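Binary enterotoxin of Clostridium perfringens component a (Clostridium perfringens, PDB 5GTT) binds NAD(+) and NADH and is probably the ADP-ribosyltransferase component of a two-part clostridial enterotoxin. Local coordinates at residues K333-K338 / Y393-I398; E242-N247 / E276-N281. One frame throughout, in Å; residues are numbered along the deposited sequence.

Overall arrangement
Both contacts belong to the C-terminal one of two ADP-ribosyltransferase-related regions, the one that carries the residues seen to bind NAD(+) and NADH. Interaction 2 comes first along the chain and crosses helix 240-263 over helix 272-286; interaction 1 pairs strand 334-336, at one border of the five-stranded sheet, with strand 392-403. Their centres lie about 27 Å apart, and their nearest atoms, about 7 Å apart, do not touch. The nucleotide site is closer to interaction 1: the side chain of V337 is about 4 Å from that of T339, and the side chain of Y393 about 6 Å from that of E305. In interaction 2 the D245 side chain is about 9 Å from that of L250.

Interaction 1: residues K333-K338 / Y393-I398; sequences KTIPVK and YKIDNI
Three backbone hydrogen bonds join I335 and K333 to Y393 and I395. I335 N reaches Y393 O at 2.8 Å almost straight (178°), and Y393 N returns to I335 O at 2.9 Å, which makes I335 and Y393 an antiparallel hydrogen-bonded pair. Two residues along each strand, I395 N donates to K333 O at 2.8 Å. T334 and K394 form the non-hydrogen-bonded pair between them, their side chains on the face opposite I335 and Y393. Between the backbones, T334 CA and K394 CA make CA-H...O contacts with Y393 O and K333 O.

Strand 334-336 is an outermost strand of the mixed five-stranded sheet of this ADP-ribosyltransferase fold, and it pairs with strand 392-403, itself flanked by strand 411-420. P336 suits such a border because its nitrogen has no hydrogen to give.

The apolar packing centres on the Y393 ring. With CG set between backbone N and carbonyl carbon (chi1 60°), the ring stands alongside I335, whose CB lies over one face in a CH-pi contact, 3.9 Å from the centroid. I335 CG1 touches Y393 CE1 at 3.6 Å, while V337 CG2 approaches Y393 CE2 obliquely at 3.7 Å. I395 CD1 meets I335 CG1 at 3.9 Å, and both isoleucines also touch W330 of helix 320-330.

K394 leaves the sheet on the T334 side, and its end leads away to D396, where NZ meets OD1 in a salt bridge at 2.9 Å; D132 O also accepts from it.

Interaction 2: residues E242-N247 / E276-N281; sequences ELRDIN and EEKISN
A salt-bridge network spans the crossing of helices 240-263 and 272-286, where D245 receives K278 and N281 from the other helix. The short axes pass 8.8 Å apart at an angle of 106°, and D245 points into the gap with its two oxygens divided between partners. D245 OD2 takes the amide of N281: ND2 comes to 2.8 Å nearly along the carboxylate C-O bond, with the oxygen in the amide plane and an almost straight N-H (170°). An asparagine suits this place because it is short and supplies a neutral donor. D245 OD1 faces K278 NZ at 3.3 Å, a salt bridge with a weak hydrogen bond; the lysine runs extended across the aspartate, then bends at its last torsion (chi4 -60°) to bring NZ to D245 OD1.

R244 adds a second positive charge to D245 OD1, its NH1 lying 2.7 Å away. This oxygen sits well out of the guanidinium plane, which makes the attraction one of charge alone. R244 NH1 and K278 NZ come within 3.4 Å of each other because both are drawn to D245 OD1. At the guanidinium edge, E277 OE2 forms a long ion pair with R244 NH2.

One turn earlier in helix 240-263, E242 CG packs on N281 O at 3.5 Å, while its carboxylate turns to S284 and K288. Apolar I246 meets I282 and A285, completing a steeply crossed helix-helix interface in which buried aliphatic packing is bordered by a network of charges.

Interaction 1: residues K333-K338 / Y393-I398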
loop_
_atom_site.group_PDB
_atom_site.type_symbol
_atom_site.label_atom_id
_atom_site.label_comp_id
_atom_site.label_asym_id
_atom_site.label_seq_id
_atom_site.Cartn_x
_atom_site.Cartn_y
_atom_site.Cartn_z
ATOM N N LYS A 333 3.908 -10.330 -11.903
ATOM C CA LYS A 333 3.832 -11.784 -11.976
ATOM C C LYS A 333 2.818 -12.330 -10.990
ATOM O O LYS A 333 2.528 -11.708 -9.957
ATOM C CB LYS A 333 5.199 -12.428 -11.721
ATOM C CG LYS A 333 6.247 -12.149 -12.792
ATOM C CD LYS A 333 5.735 -12.482 -14.181
ATOM C CE LYS A 333 6.851 -12.446 -15.201
ATOM N NZ LYS A 333 7.405 -11.080 -15.337
ATOM N N THR A 334 2.264 -13.490 -11.334
ATOM C CA THR A 334 1.390 -14.218 -10.434
ATOM C C THR A 334 2.163 -15.310 -9.707
ATOM O O THR A 334 2.795 -16.163 -10.325
ATOM C CB THR A 334 0.195 -14.840 -11.179
ATOM O OG1 THR A 334 -0.591 -13.794 -11.763
ATOM C CG2 THR A 334 -0.677 -15.645 -10.210
ATOM N N ILE A 335 2.094 -15.262 -8.384
ATOM C CA ILE A 335 2.783 -16.179 -7.486
ATOM C C ILE A 335 1.809 -17.179 -6.891
ATOM O O ILE A 335 0.928 -16.796 -6.131
ATOM C CB ILE A 335 3.453 -15.436 -6.321
ATOM C CG1 ILE A 335 4.230 -14.208 -6.822
ATOM C CG2 ILE A 335 4.332 -16.395 -5.515
ATOM C CD1 ILE A 335 5.320 -14.531 -7.810
ATOM N N PRO A 336 1.972 -18.463 -7.215
ATOM C CA PRO A 336 1.109 -19.471 -6.599
ATOM C C PRO A 336 1.620 -19.827 -5.207
ATOM O O PRO A 336 2.828 -19.921 -5.034
ATOM C CB PRO A 336 1.212 -20.652 -7.568
ATOM C CG PRO A 336 2.576 -20.516 -8.179
ATOM C CD PRO A 336 2.955 -19.052 -8.144
ATOM N N VAL A 337 0.725 -19.988 -4.232
ATOM C CA VAL A 337 1.128 -20.258 -2.859
ATOM C C VAL A 337 0.511 -21.566 -2.333
ATOM O O VAL A 337 -0.683 -21.631 -2.052
ATOM C CB VAL A 337 0.732 -19.095 -1.928
ATOM C CG1 VAL A 337 1.304 -19.308 -0.531
ATOM C CG2 VAL A 337 1.220 -17.764 -2.502
ATOM N N LYS A 338 1.339 -22.596 -2.199
ATOM C CA LYS A 338 0.881 -23.914 -1.792
ATOM C C LYS A 338 0.679 -23.970 -0.291
ATOM O O LYS A 338 -0.012 -24.851 0.219
ATOM C CB LYS A 338 1.882 -24.989 -2.231
ATOM C CG LYS A 338 2.037 -25.114 -3.744
ATOM C CD LYS A 338 3.258 -25.951 -4.113
ATOM C CE LYS A 338 3.153 -27.352 -3.554
ATOM N NZ LYS A 338 4.360 -28.161 -3.870
ATOM N N TYR A 393 -1.130 -14.787 -5.652
ATOM C CA TYR A 393 -1.229 -13.330 -5.623
ATOM C C TYR A 393 -0.465 -12.749 -6.772
ATOM O O TYR A 393 0.520 -13.304 -7.203
ATOM C CB TYR A 393 -0.739 -12.732 -4.292
ATOM C CG TYR A 393 0.707 -12.991 -3.897
ATOM C CD1 TYR A 393 1.737 -12.178 -4.378
ATOM C CD2 TYR A 393 1.036 -14.002 -3.005
ATOM C CE1 TYR A 393 3.053 -12.387 -4.009
ATOM C CE2 TYR A 393 2.363 -14.223 -2.614
ATOM C CZ TYR A 393 3.364 -13.407 -3.127
ATOM O OH TYR A 393 4.677 -13.599 -2.773
ATOM N N LYS A 394 -0.950 -11.636 -7.296
ATOM C CA LYS A 394 -0.258 -10.975 -8.376
ATOM C C LYS A 394 0.516 -9.815 -7.790
ATOM O O LYS A 394 0.064 -9.168 -6.850
ATOM C CB LYS A 394 -1.239 -10.507 -9.446
ATOM C CG LYS A 394 -2.283 -9.534 -8.948
ATOM C CD LYS A 394 -3.192 -9.119 -10.102
ATOM C CE LYS A 394 -4.326 -8.218 -9.639
ATOM N NZ LYS A 394 -3.914 -6.783 -9.665
ATOM N N ILE A 395 1.694 -9.558 -8.333
ATOM C CA ILE A 395 2.492 -8.454 -7.829
ATOM C C ILE A 395 2.143 -7.171 -8.588
ATOM O O ILE A 395 2.309 -7.082 -9.806
ATOM C CB ILE A 395 3.973 -8.788 -7.928
ATOM C CG1 ILE A 395 4.281 -10.008 -7.051
ATOM C CG2 ILE A 395 4.839 -7.590 -7.525
ATOM C CD1 ILE A 395 5.675 -10.585 -7.279
ATOM N N ASP A 396 1.635 -6.191 -7.844
ATOM C CA ASP A 396 1.165 -4.932 -8.396
ATOM C C ASP A 396 2.282 -3.914 -8.467
ATOM O O ASP A 396 2.360 -3.109 -9.405
ATOM C CB ASP A 396 0.031 -4.372 -7.543
ATOM C CG ASP A 396 -1.097 -5.356 -7.370
ATOM O OD1 ASP A 396 -1.472 -5.970 -8.391
ATOM O OD2 ASP A 396 -1.594 -5.513 -6.225
ATOM N N ASN A 397 3.147 -3.933 -7.461
ATOM C CA ASN A 397 4.273 -2.993 -7.470
ATOM C C ASN A 397 5.386 -3.467 -6.543
ATOM O O ASN A 397 5.145 -4.272 -5.653
ATOM C CB ASN A 397 3.809 -1.593 -7.061
ATOM C CG ASN A 397 4.551 -0.489 -7.791
ATOM O OD1 ASN A 397 5.586 -0.716 -8.422
ATOM N ND2 ASN A 397 4.027 0.723 -7.697
ATOM N N ILE A 398 6.594 -2.970 -6.785
ATOM C CA ILE A 398 7.773 -3.239 -5.970
ATOM C C ILE A 398 8.453 -1.890 -5.748
ATOM O O ILE A 398 8.866 -1.238 -6.708
ATOM C CB ILE A 398 8.725 -4.228 -6.667
ATOM C CG1 ILE A 398 8.012 -5.561 -6.917
ATOM C CG2 ILE A 398 9.996 -4.441 -5.858
ATOM C CD1 ILE A 398 8.768 -6.497 -7.830
#

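Interaction 2: residues E242-N247 / E276-N281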
loop_
_atom_site.group_PDB
_atom_site.type_symbol
_atom_site.label_atom_id
_atom_site.label_comp_id
_atom_site.label_asym_id
_atom_site.label_seq_id
_atom_site.Cartn_x
_atom_site.Cartn_y
_atom_site.Cartn_z
ATOM N N GLU A 242 -10.201 -28.418 15.318
ATOM C CA GLU A 242 -9.812 -27.195 14.608
ATOM C C GLU A 242 -9.061 -26.286 15.564
ATOM O O GLU A 242 -8.032 -25.711 15.201
ATOM C CB GLU A 242 -11.024 -26.441 14.031
ATOM C CG GLU A 242 -11.675 -27.112 12.840
ATOM C CD GLU A 242 -13.044 -26.519 12.479
ATOM O OE1 GLU A 242 -13.547 -25.635 13.207
ATOM O OE2 GLU A 242 -13.628 -26.956 11.465
ATOM N N LEU A 243 -9.583 -26.158 16.784
ATOM C CA LEU A 243 -8.973 -25.286 17.775
ATOM C C LEU A 243 -7.603 -25.837 18.133
ATOM O O LEU A 243 -6.638 -25.096 18.259
ATOM C CB LEU A 243 -9.856 -25.171 19.021
ATOM C CG LEU A 243 -9.241 -24.543 20.277
ATOM C CD1 LEU A 243 -8.847 -23.101 20.040
ATOM C CD2 LEU A 243 -10.193 -24.647 21.465
ATOM N N ARG A 244 -7.536 -27.153 18.285
ATOM C CA ARG A 244 -6.294 -27.826 18.601
ATOM C C ARG A 244 -5.241 -27.584 17.519
ATOM O O ARG A 244 -4.111 -27.228 17.828
ATOM C CB ARG A 244 -6.532 -29.320 18.785
ATOM C CG ARG A 244 -5.406 -30.057 19.465
ATOM C CD ARG A 244 -4.874 -31.149 18.569
ATOM N NE ARG A 244 -5.954 -31.806 17.835
ATOM C CZ ARG A 244 -5.764 -32.630 16.810
ATOM N NH1 ARG A 244 -4.532 -32.904 16.395
ATOM N NH2 ARG A 244 -6.803 -33.176 16.193
ATOM N N ASP A 245 -5.605 -27.756 16.253
ATOM C CA ASP A 245 -4.597 -27.703 15.196
ATOM C C ASP A 245 -4.248 -26.263 14.785
ATOM O O ASP A 245 -3.143 -26.000 14.308
ATOM C CB ASP A 245 -5.055 -28.545 14.000
ATOM C CG ASP A 245 -5.007 -30.048 14.310
ATOM O OD1 ASP A 245 -4.349 -30.408 15.307
ATOM O OD2 ASP A 245 -5.599 -30.868 13.581
ATOM N N ILE A 246 -5.175 -25.332 14.991
ATOM C CA ILE A 246 -4.846 -23.918 14.881
ATOM C C ILE A 246 -3.860 -23.578 16.022
ATOM O O ILE A 246 -2.803 -22.997 15.784
ATOM C CB ILE A 246 -6.113 -23.031 14.936
ATOM C CG1 ILE A 246 -6.908 -23.107 13.614
ATOM C CG2 ILE A 246 -5.756 -21.592 15.221
ATOM C CD1 ILE A 246 -6.434 -22.109 12.477
ATOM N N ASN A 247 -4.185 -23.974 17.253
ATOM C CA ASN A 247 -3.257 -23.791 18.381
ATOM C C ASN A 247 -1.873 -24.388 18.112
ATOM O O ASN A 247 -0.864 -23.781 18.445
ATOM C CB ASN A 247 -3.821 -24.406 19.669
ATOM C CG ASN A 247 -4.843 -23.513 20.358
ATOM O OD1 ASN A 247 -4.832 -22.298 20.198
ATOM N ND2 ASN A 247 -5.720 -24.119 21.147
ATOM N N GLU A 276 -1.454 -34.303 7.152
ATOM C CA GLU A 276 -2.664 -34.119 6.353
ATOM C C GLU A 276 -3.854 -33.749 7.231
ATOM O O GLU A 276 -4.670 -32.914 6.850
ATOM C CB GLU A 276 -2.989 -35.385 5.546
ATOM C CG GLU A 276 -2.076 -35.655 4.349
ATOM C CD GLU A 276 -2.314 -34.717 3.175
ATOM O OE1 GLU A 276 -3.246 -33.885 3.242
ATOM O OE2 GLU A 276 -1.565 -34.815 2.178
ATOM N N GLU A 277 -3.944 -34.375 8.404
ATOM C CA GLU A 277 -5.036 -34.125 9.341
ATOM C C GLU A 277 -4.977 -32.702 9.861
ATOM O O GLU A 277 -5.989 -31.990 9.857
ATOM C CB GLU A 277 -4.996 -35.110 10.525
ATOM C CG GLU A 277 -6.196 -34.983 11.462
ATOM C CD GLU A 277 -6.008 -35.701 12.802
ATOM O OE1 GLU A 277 -4.886 -36.174 13.096
ATOM O OE2 GLU A 277 -6.994 -35.782 13.569
ATOM N N LYS A 278 -3.795 -32.288 10.322
ATOM C CA LYS A 278 -3.645 -30.915 10.793
ATOM C C LYS A 278 -3.950 -29.909 9.680
ATOM O O LYS A 278 -4.669 -28.920 9.904
ATOM C CB LYS A 278 -2.242 -30.679 11.357
ATOM C CG LYS A 278 -1.973 -31.456 12.645
ATOM C CD LYS A 278 -0.727 -30.955 13.363
ATOM C CE LYS A 278 -0.329 -31.891 14.503
ATOM N NZ LYS A 278 -1.421 -32.000 15.507
ATOM N N ILE A 279 -3.414 -30.141 8.484
ATOM C CA ILE A 279 -3.714 -29.224 7.370
ATOM C C ILE A 279 -5.225 -29.155 7.091
ATOM O O ILE A 279 -5.789 -28.070 6.898
ATOM C CB ILE A 279 -2.976 -29.630 6.073
ATOM C CG1 ILE A 279 -1.485 -29.319 6.196
ATOM C CG2 ILE A 279 -3.557 -28.892 4.863
ATOM C CD1 ILE A 279 -0.597 -30.191 5.312
ATOM N N SER A 280 -5.892 -30.305 7.084
ATOM C CA SER A 280 -7.318 -30.304 6.751
ATOM C C SER A 280 -8.109 -29.574 7.848
ATOM O O SER A 280 -9.053 -28.847 7.547
ATOM C CB SER A 280 -7.839 -31.726 6.533
ATOM O OG SER A 280 -8.431 -32.246 7.705
ATOM N N ASN A 281 -7.697 -29.710 9.110
ATOM C CA ASN A 281 -8.403 -29.022 10.203
ATOM C C ASN A 281 -8.180 -27.502 10.231
ATOM O O ASN A 281 -9.128 -26.716 10.435
ATOM C CB ASN A 281 -8.015 -29.646 11.552
ATOM C CG ASN A 281 -8.636 -31.027 11.747
ATOM O OD1 ASN A 281 -9.710 -31.296 11.220
ATOM N ND2 ASN A 281 -7.960 -31.901 12.483
#